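Local coordinates for protein antibiotic biosynthesis monooxygenase (Rhodospirillum rubrum, PDB 4HL9) that probably acts as a monooxygenase of the antibiotic biosynthesis monooxygenase (ABM) family, at residues 25-30 with 71-76; 44-49 with 93-98. One frame throughout, in Å; residues are numbered along the deposited sequence.

Contact 1: 25-30 with 71-76; sequences KVIAQD and HFVFIE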
loop_
_atom_site.group_PDB
_atom_site.type_symbol
_atom_site.label_atom_id
_atom_site.label_comp_id
_atom_site.label_asym_id
_atom_site.label_seq_id
_atom_site.Cartn_x
_atom_site.Cartn_y
_atom_site.Cartn_z
ATOM N N LYS A 25 6.885 -5.200 -5.452
ATOM C CA LYS A 25 6.293 -4.113 -4.648
ATOM C C LYS A 25 5.845 -4.718 -3.329
ATOM O O LYS A 25 5.298 -5.802 -3.324
ATOM C CB LYS A 25 5.093 -3.518 -5.391
ATOM C CG LYS A 25 4.687 -2.083 -4.953
ATOM C CD LYS A 25 5.714 -1.034 -5.456
ATOM C CE LYS A 25 5.225 0.362 -5.079
ATOM N NZ LYS A 25 6.005 1.402 -5.778
ATOM N N VAL A 26 6.075 -4.019 -2.216
ATOM C CA VAL A 26 5.671 -4.523 -0.905
ATOM C C VAL A 26 4.892 -3.439 -0.167
ATOM O O VAL A 26 5.273 -2.301 -0.217
ATOM C CB VAL A 26 6.898 -4.900 -0.043
ATOM C CG1 VAL A 26 6.487 -5.359 1.355
ATOM C CG2 VAL A 26 7.749 -5.967 -0.745
ATOM N N ILE A 27 3.785 -3.820 0.458
ATOM C CA ILE A 27 3.173 -2.995 1.502
ATOM C C ILE A 27 3.226 -3.776 2.817
ATOM O O ILE A 27 2.864 -4.948 2.857
ATOM C CB ILE A 27 1.727 -2.628 1.149
ATOM C CG1 ILE A 27 1.719 -1.744 -0.098
ATOM C CG2 ILE A 27 1.029 -1.886 2.357
ATOM C CD1 ILE A 27 0.320 -1.622 -0.722
ATOM N N ALA A 28 3.684 -3.100 3.863
ATOM C CA ALA A 28 3.776 -3.617 5.224
ATOM C C ALA A 28 3.072 -2.621 6.121
ATOM O O ALA A 28 3.227 -1.393 5.940
ATOM C CB ALA A 28 5.215 -3.726 5.633
ATOM N N GLN A 29 2.295 -3.150 7.065
ATOM C CA GLN A 29 1.503 -2.365 7.992
ATOM C C GLN A 29 1.797 -2.792 9.414
ATOM O O GLN A 29 1.777 -4.005 9.736
ATOM C CB GLN A 29 0.017 -2.574 7.728
ATOM C CG GLN A 29 -0.413 -2.259 6.299
ATOM C CD GLN A 29 -1.899 -2.374 6.129
ATOM O OE1 GLN A 29 -2.659 -1.751 6.872
ATOM N NE2 GLN A 29 -2.333 -3.168 5.141
ATOM N N ASP A 30 2.064 -1.802 10.248
ATOM C CA ASP A 30 2.256 -2.003 11.682
ATOM C C ASP A 30 1.109 -1.301 12.419
ATOM O O ASP A 30 0.644 -0.240 11.966
ATOM C CB ASP A 30 3.544 -1.360 12.141
ATOM C CG ASP A 30 4.805 -2.029 11.582
ATOM O OD1 ASP A 30 4.759 -3.154 11.033
ATOM O OD2 ASP A 30 5.863 -1.407 11.748
ATOM N N HIS A 71 -1.002 3.676 13.123
ATOM C CA HIS A 71 -1.106 2.672 12.042
ATOM C C HIS A 71 -0.132 3.146 10.966
ATOM O O HIS A 71 -0.403 4.128 10.264
ATOM C CB HIS A 71 -2.559 2.521 11.528
ATOM C CG HIS A 71 -2.716 1.610 10.326
ATOM N ND1 HIS A 71 -3.795 1.687 9.468
ATOM C CD2 HIS A 71 -1.926 0.624 9.833
ATOM C CE1 HIS A 71 -3.675 0.780 8.510
ATOM N NE2 HIS A 71 -2.543 0.126 8.701
ATOM N N PHE A 72 1.029 2.488 10.889
ATOM C CA PHE A 72 2.089 2.924 9.962
ATOM C C PHE A 72 2.111 2.002 8.778
ATOM O O PHE A 72 1.922 0.800 8.948
ATOM C CB PHE A 72 3.463 2.946 10.652
ATOM C CG PHE A 72 3.569 3.989 11.713
ATOM C CD1 PHE A 72 3.884 5.305 11.383
ATOM C CD2 PHE A 72 3.303 3.665 13.045
ATOM C CE1 PHE A 72 3.957 6.274 12.358
ATOM C CE2 PHE A 72 3.372 4.627 14.027
ATOM C CZ PHE A 72 3.704 5.936 13.685
ATOM N N VAL A 73 2.394 2.561 7.598
ATOM C CA VAL A 73 2.370 1.794 6.355
ATOM C C VAL A 73 3.638 2.071 5.549
ATOM O O VAL A 73 3.962 3.232 5.252
ATOM C CB VAL A 73 1.109 2.081 5.513
ATOM C CG1 VAL A 73 1.145 1.306 4.169
ATOM C CG2 VAL A 73 -0.165 1.718 6.301
ATOM N N PHE A 74 4.349 0.999 5.225
ATOM C CA PHE A 74 5.519 1.060 4.370
ATOM C C PHE A 74 5.086 0.740 2.946
ATOM O O PHE A 74 4.291 -0.161 2.728
ATOM C CB PHE A 74 6.550 -0.005 4.804
ATOM C CG PHE A 74 7.224 0.286 6.118
ATOM C CD1 PHE A 74 8.366 1.080 6.168
ATOM C CD2 PHE A 74 6.741 -0.276 7.299
ATOM C CE1 PHE A 74 9.005 1.340 7.382
ATOM C CE2 PHE A 74 7.387 -0.048 8.506
ATOM C CZ PHE A 74 8.507 0.765 8.552
ATOM N N ILE A 75 5.582 1.510 1.977
ATOM C CA ILE A 75 5.422 1.153 0.579
ATOM C C ILE A 75 6.827 1.029 0.029
ATOM O O ILE A 75 7.594 1.985 0.078
ATOM C CB ILE A 75 4.639 2.234 -0.226
ATOM C CG1 ILE A 75 3.177 2.302 0.231
ATOM C CG2 ILE A 75 4.668 1.891 -1.728
ATOM C CD1 ILE A 75 2.398 3.493 -0.386
ATOM N N GLU A 76 7.157 -0.152 -0.496
ATOM C CA GLU A 76 8.539 -0.460 -0.839
ATOM C C GLU A 76 8.580 -1.006 -2.263
ATOM O O GLU A 76 7.616 -1.589 -2.751
ATOM C CB GLU A 76 9.151 -1.492 0.146
ATOM C CG GLU A 76 8.539 -1.524 1.579
ATOM C CD GLU A 76 9.059 -2.685 2.489
ATOM O OE1 GLU A 76 9.869 -3.535 2.041
ATOM O OE2 GLU A 76 8.670 -2.725 3.691
#
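V26, A28 and D30 each pair with a residue of 71-76 through two backbone hydrogen bonds, the partners being E76, F74 and F72. The short strand axes run at 166° to each other, so the pairing is antiparallel, and the shortest of the six bonds is F74 N to A28 O at 2.7 Å. Between these pairs lie the non-hydrogen-bonded pairs I27-I75 and Q29-V73, where CA-H groups approach carbonyl oxygens, as I27 CA does F74 O at 3.3 Å.

One side-chain hydrogen bond crosses the strands. H71 NE2 donates to Q29 OE1 over 2.6 Å, meeting a lone pair in the carbonyl plane, while the oxygen lies almost in the imidazole plane; amide and ring are only 28° apart. H71 reaches it because its CG is anti to the backbone N (chi1 174°). The other ring nitrogen, ND1, bonds to D65 OD2; held at both nitrogens, the ring is fixed in its rotation.

Apolar packing occurs on both faces. On that of I27, Q29, V73 and I75, I27 CG2 meets V73 CG1 at 3.7 Å, and this face packs on the second subunit. On the other, A28 CB lies 4.0 Å from F74 CB. Two carboxylates lie beside carbon atoms on this second face while their hydrogen bonds go elsewhere: E76 OE1, 3.9 Å from V26 CB, bonds to W78 NE1, and D30 OD2, at the edge of the F74 ring 3.8 Å from CE2, bonds to Y44 OH.

These are the two central strands of an antiparallel sheet in the order 59-65, 71-78, 24-32, 104-115, helices on one face and a partner subunit on the other: the ferredoxin-like fold of dimeric ABM proteins.

Contact 2: 44-49 with 93-98; sequences YRELVE and FTRLVP
Two helices of the layer that covers one face of the sheet, 37-52 and 91-101, pack here through L47 and L96. Their CA atoms are the nearest pair across the two segments, 6.6 Å apart. The short axes come within 9.8 Å and cross at -152°, so the helices run roughly antiparallel.

L96 points its CD1 at the backbone of helix 37-52, 3.4 Å from L47 N, and the same methyl also touches L47 CB and the CB and CG of E46. CD2, the other branch, turns to the carboxylate, 3.7 Å from E46 OE1. L47 answers with both of its methyls. With CG anti to the backbone N (chi1 -177°), it sends CD1 against the backbone of F93 and CD2 to V97 CG2, 3.9 Å away. That valine methyl is itself seated over the centre of the F93 ring, 3.6 Å above its plane, and thus links the leucine to the aromatic face.

In the two-layer α+β sandwich of this ferredoxin-like subunit, L47 also touches Y60 of the sheet, whereas E46 and R95 are partly exposed and form a salt bridge beside the leucine contact. R95 NH2 donates to E46 OE2 over 2.7 Å; NH1 adds only weak bonds to the two carboxylate oxygens. E46 OE2 lies near the guanidinium plane, but R95 NH2 meets it from above the carboxylate plane, and the two planes are 36° apart, so the pairing is skewed instead of flat and bidentate. R95 NE forms a salt bridge with E91 OE2, one turn earlier, a second tie that probably limits the motion of the guanidinium.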
loop_
_atom_site.group_PDB
_atom_site.type_symbol
_atom_site.label_atom_id
_atom_site.label_comp_id
_atom_site.label_asym_id
_atom_site.label_seq_id
_atom_site.Cartn_x
_atom_site.Cartn_y
_atom_site.Cartn_z
ATOM N N TYR A 44 11.494 4.382 13.470
ATOM C CA TYR A 44 11.010 4.414 12.088
ATOM C C TYR A 44 11.854 5.363 11.215
ATOM O O TYR A 44 12.186 5.019 10.080
ATOM C CB TYR A 44 9.534 4.835 12.044
ATOM C CG TYR A 44 8.510 3.740 12.296
ATOM C CD1 TYR A 44 8.430 2.617 11.486
ATOM C CD2 TYR A 44 7.561 3.875 13.317
ATOM C CE1 TYR A 44 7.453 1.634 11.712
ATOM C CE2 TYR A 44 6.607 2.911 13.550
ATOM C CZ TYR A 44 6.542 1.805 12.753
ATOM O OH TYR A 44 5.591 0.867 13.011
ATOM N N ARG A 45 12.193 6.546 11.733
ATOM C CA ARG A 45 12.996 7.502 10.962
ATOM C C ARG A 45 14.383 6.941 10.576
ATOM O O ARG A 45 14.817 7.059 9.421
ATOM C CB ARG A 45 13.142 8.838 11.703
ATOM C CG ARG A 45 11.840 9.618 11.910
ATOM C CD ARG A 45 12.154 10.997 12.481
ATOM N NE ARG A 45 11.322 11.347 13.635
ATOM C CZ ARG A 45 10.036 11.693 13.573
ATOM N NH1 ARG A 45 9.388 11.726 12.410
ATOM N NH2 ARG A 45 9.386 11.996 14.690
ATOM N N GLU A 46 15.053 6.300 11.533
ATOM C CA GLU A 46 16.336 5.633 11.252
ATOM C C GLU A 46 16.159 4.452 10.288
ATOM O O GLU A 46 16.959 4.279 9.380
ATOM C CB GLU A 46 17.039 5.166 12.540
ATOM C CG GLU A 46 18.450 4.573 12.288
ATOM C CD GLU A 46 19.131 4.029 13.545
ATOM O OE1 GLU A 46 18.611 4.225 14.667
ATOM O OE2 GLU A 46 20.198 3.396 13.401
ATOM N N LEU A 47 15.129 3.634 10.497
ATOM C CA LEU A 47 14.841 2.514 9.587
ATOM C C LEU A 47 14.708 3.007 8.128
ATOM O O LEU A 47 15.321 2.454 7.204
ATOM C CB LEU A 47 13.612 1.709 10.079
ATOM C CG LEU A 47 13.204 0.463 9.292
ATOM C CD1 LEU A 47 14.369 -0.557 9.219
ATOM C CD2 LEU A 47 11.899 -0.184 9.817
ATOM N N VAL A 48 13.954 4.081 7.938
ATOM C CA VAL A 48 13.747 4.654 6.603
ATOM C C VAL A 48 15.069 5.160 6.012
ATOM O O VAL A 48 15.440 4.796 4.877
ATOM C CB VAL A 48 12.658 5.737 6.629
ATOM C CG1 VAL A 48 12.644 6.557 5.339
ATOM C CG2 VAL A 48 11.299 5.095 6.859
ATOM N N GLU A 49 15.802 5.944 6.799
ATOM C CA GLU A 49 17.078 6.497 6.344
ATOM C C GLU A 49 18.100 5.414 5.946
ATOM O O GLU A 49 18.698 5.496 4.871
ATOM C CB GLU A 49 17.639 7.454 7.399
ATOM C CG GLU A 49 19.143 7.694 7.326
ATOM C CD GLU A 49 19.635 8.445 8.546
ATOM O OE1 GLU A 49 20.113 7.776 9.496
ATOM O OE2 GLU A 49 19.511 9.687 8.564
ATOM N N PHE A 93 17.544 -3.333 9.977
ATOM C CA PHE A 93 16.276 -4.083 10.067
ATOM C C PHE A 93 16.200 -4.974 11.327
ATOM O O PHE A 93 15.215 -4.905 12.108
ATOM C CB PHE A 93 16.000 -4.902 8.798
ATOM C CG PHE A 93 14.639 -5.566 8.759
ATOM C CD1 PHE A 93 14.353 -6.662 9.566
ATOM C CD2 PHE A 93 13.647 -5.103 7.887
ATOM C CE1 PHE A 93 13.096 -7.284 9.544
ATOM C CE2 PHE A 93 12.382 -5.729 7.828
ATOM C CZ PHE A 93 12.104 -6.818 8.667
ATOM N N THR A 94 17.220 -5.810 11.526
ATOM C CA THR A 94 17.207 -6.749 12.642
ATOM C C THR A 94 17.329 -6.077 14.026
ATOM O O THR A 94 16.900 -6.636 15.034
ATOM C CB THR A 94 18.276 -7.861 12.479
ATOM O OG1 THR A 94 19.556 -7.250 12.357
ATOM C CG2 THR A 94 17.974 -8.724 11.237
ATOM N N ARG A 95 17.885 -4.883 14.078
ATOM C CA ARG A 95 17.920 -4.129 15.327
ATOM C C ARG A 95 16.600 -3.356 15.526
ATOM O O ARG A 95 15.939 -3.494 16.560
ATOM C CB ARG A 95 19.147 -3.201 15.359
ATOM C CG ARG A 95 19.179 -2.191 16.516
ATOM C CD ARG A 95 20.469 -1.390 16.541
ATOM N NE ARG A 95 20.838 -0.824 15.240
ATOM C CZ ARG A 95 20.466 0.375 14.794
ATOM N NH1 ARG A 95 19.695 1.164 15.532
ATOM N NH2 ARG A 95 20.859 0.781 13.591
ATOM N N LEU A 96 16.202 -2.581 14.515
ATOM C CA LEU A 96 15.107 -1.624 14.677
ATOM C C LEU A 96 13.714 -2.250 14.723
ATOM O O LEU A 96 12.873 -1.804 15.536
ATOM C CB LEU A 96 15.187 -0.474 13.657
ATOM C CG LEU A 96 16.395 0.484 13.787
ATOM C CD1 LEU A 96 16.623 1.282 12.503
ATOM C CD2 LEU A 96 16.267 1.411 14.977
ATOM N N VAL A 97 13.471 -3.273 13.890
ATOM C CA VAL A 97 12.126 -3.829 13.720
ATOM C C VAL A 97 11.568 -4.532 14.977
ATOM O O VAL A 97 10.388 -4.320 15.332
ATOM C CB VAL A 97 11.968 -4.691 12.428
ATOM C CG1 VAL A 97 10.591 -5.308 12.352
ATOM C CG2 VAL A 97 12.193 -3.830 11.171
ATOM N N PRO A 98 12.389 -5.385 15.643
ATOM C CA PRO A 98 11.892 -5.942 16.910
ATOM C C PRO A 98 11.681 -4.859 17.979
ATOM O O PRO A 98 10.727 -4.961 18.754
ATOM C CB PRO A 98 12.986 -6.939 17.321
ATOM C CG PRO A 98 13.662 -7.310 15.996
ATOM C CD PRO A 98 13.658 -6.021 15.223
#

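Y44 and L47 of contact 2 meet residues of contact 1, joining the helix layer to the sheet although the two centres are 13 Å apart. Y44 OH lies 2.6 Å from D30 OD2, a probable hydrogen bond between the helix and the strand that precedes it in the chain. The tyrosine ring packs against both phenylalanines of 71-76: its CE2 is 3.4 Å from F72 CD2, and its CE1 is 3.4 Å from F74 CZ. The segments alternate along the chain (25-30, 44-49, 71-76, 93-98), and strand 24-32 leads directly into helix 37-52. L47 CD2 reaches F74 CZ at 3.7 Å, so Y44 and L47 both meet that one ring atom where sheet and helix layer join.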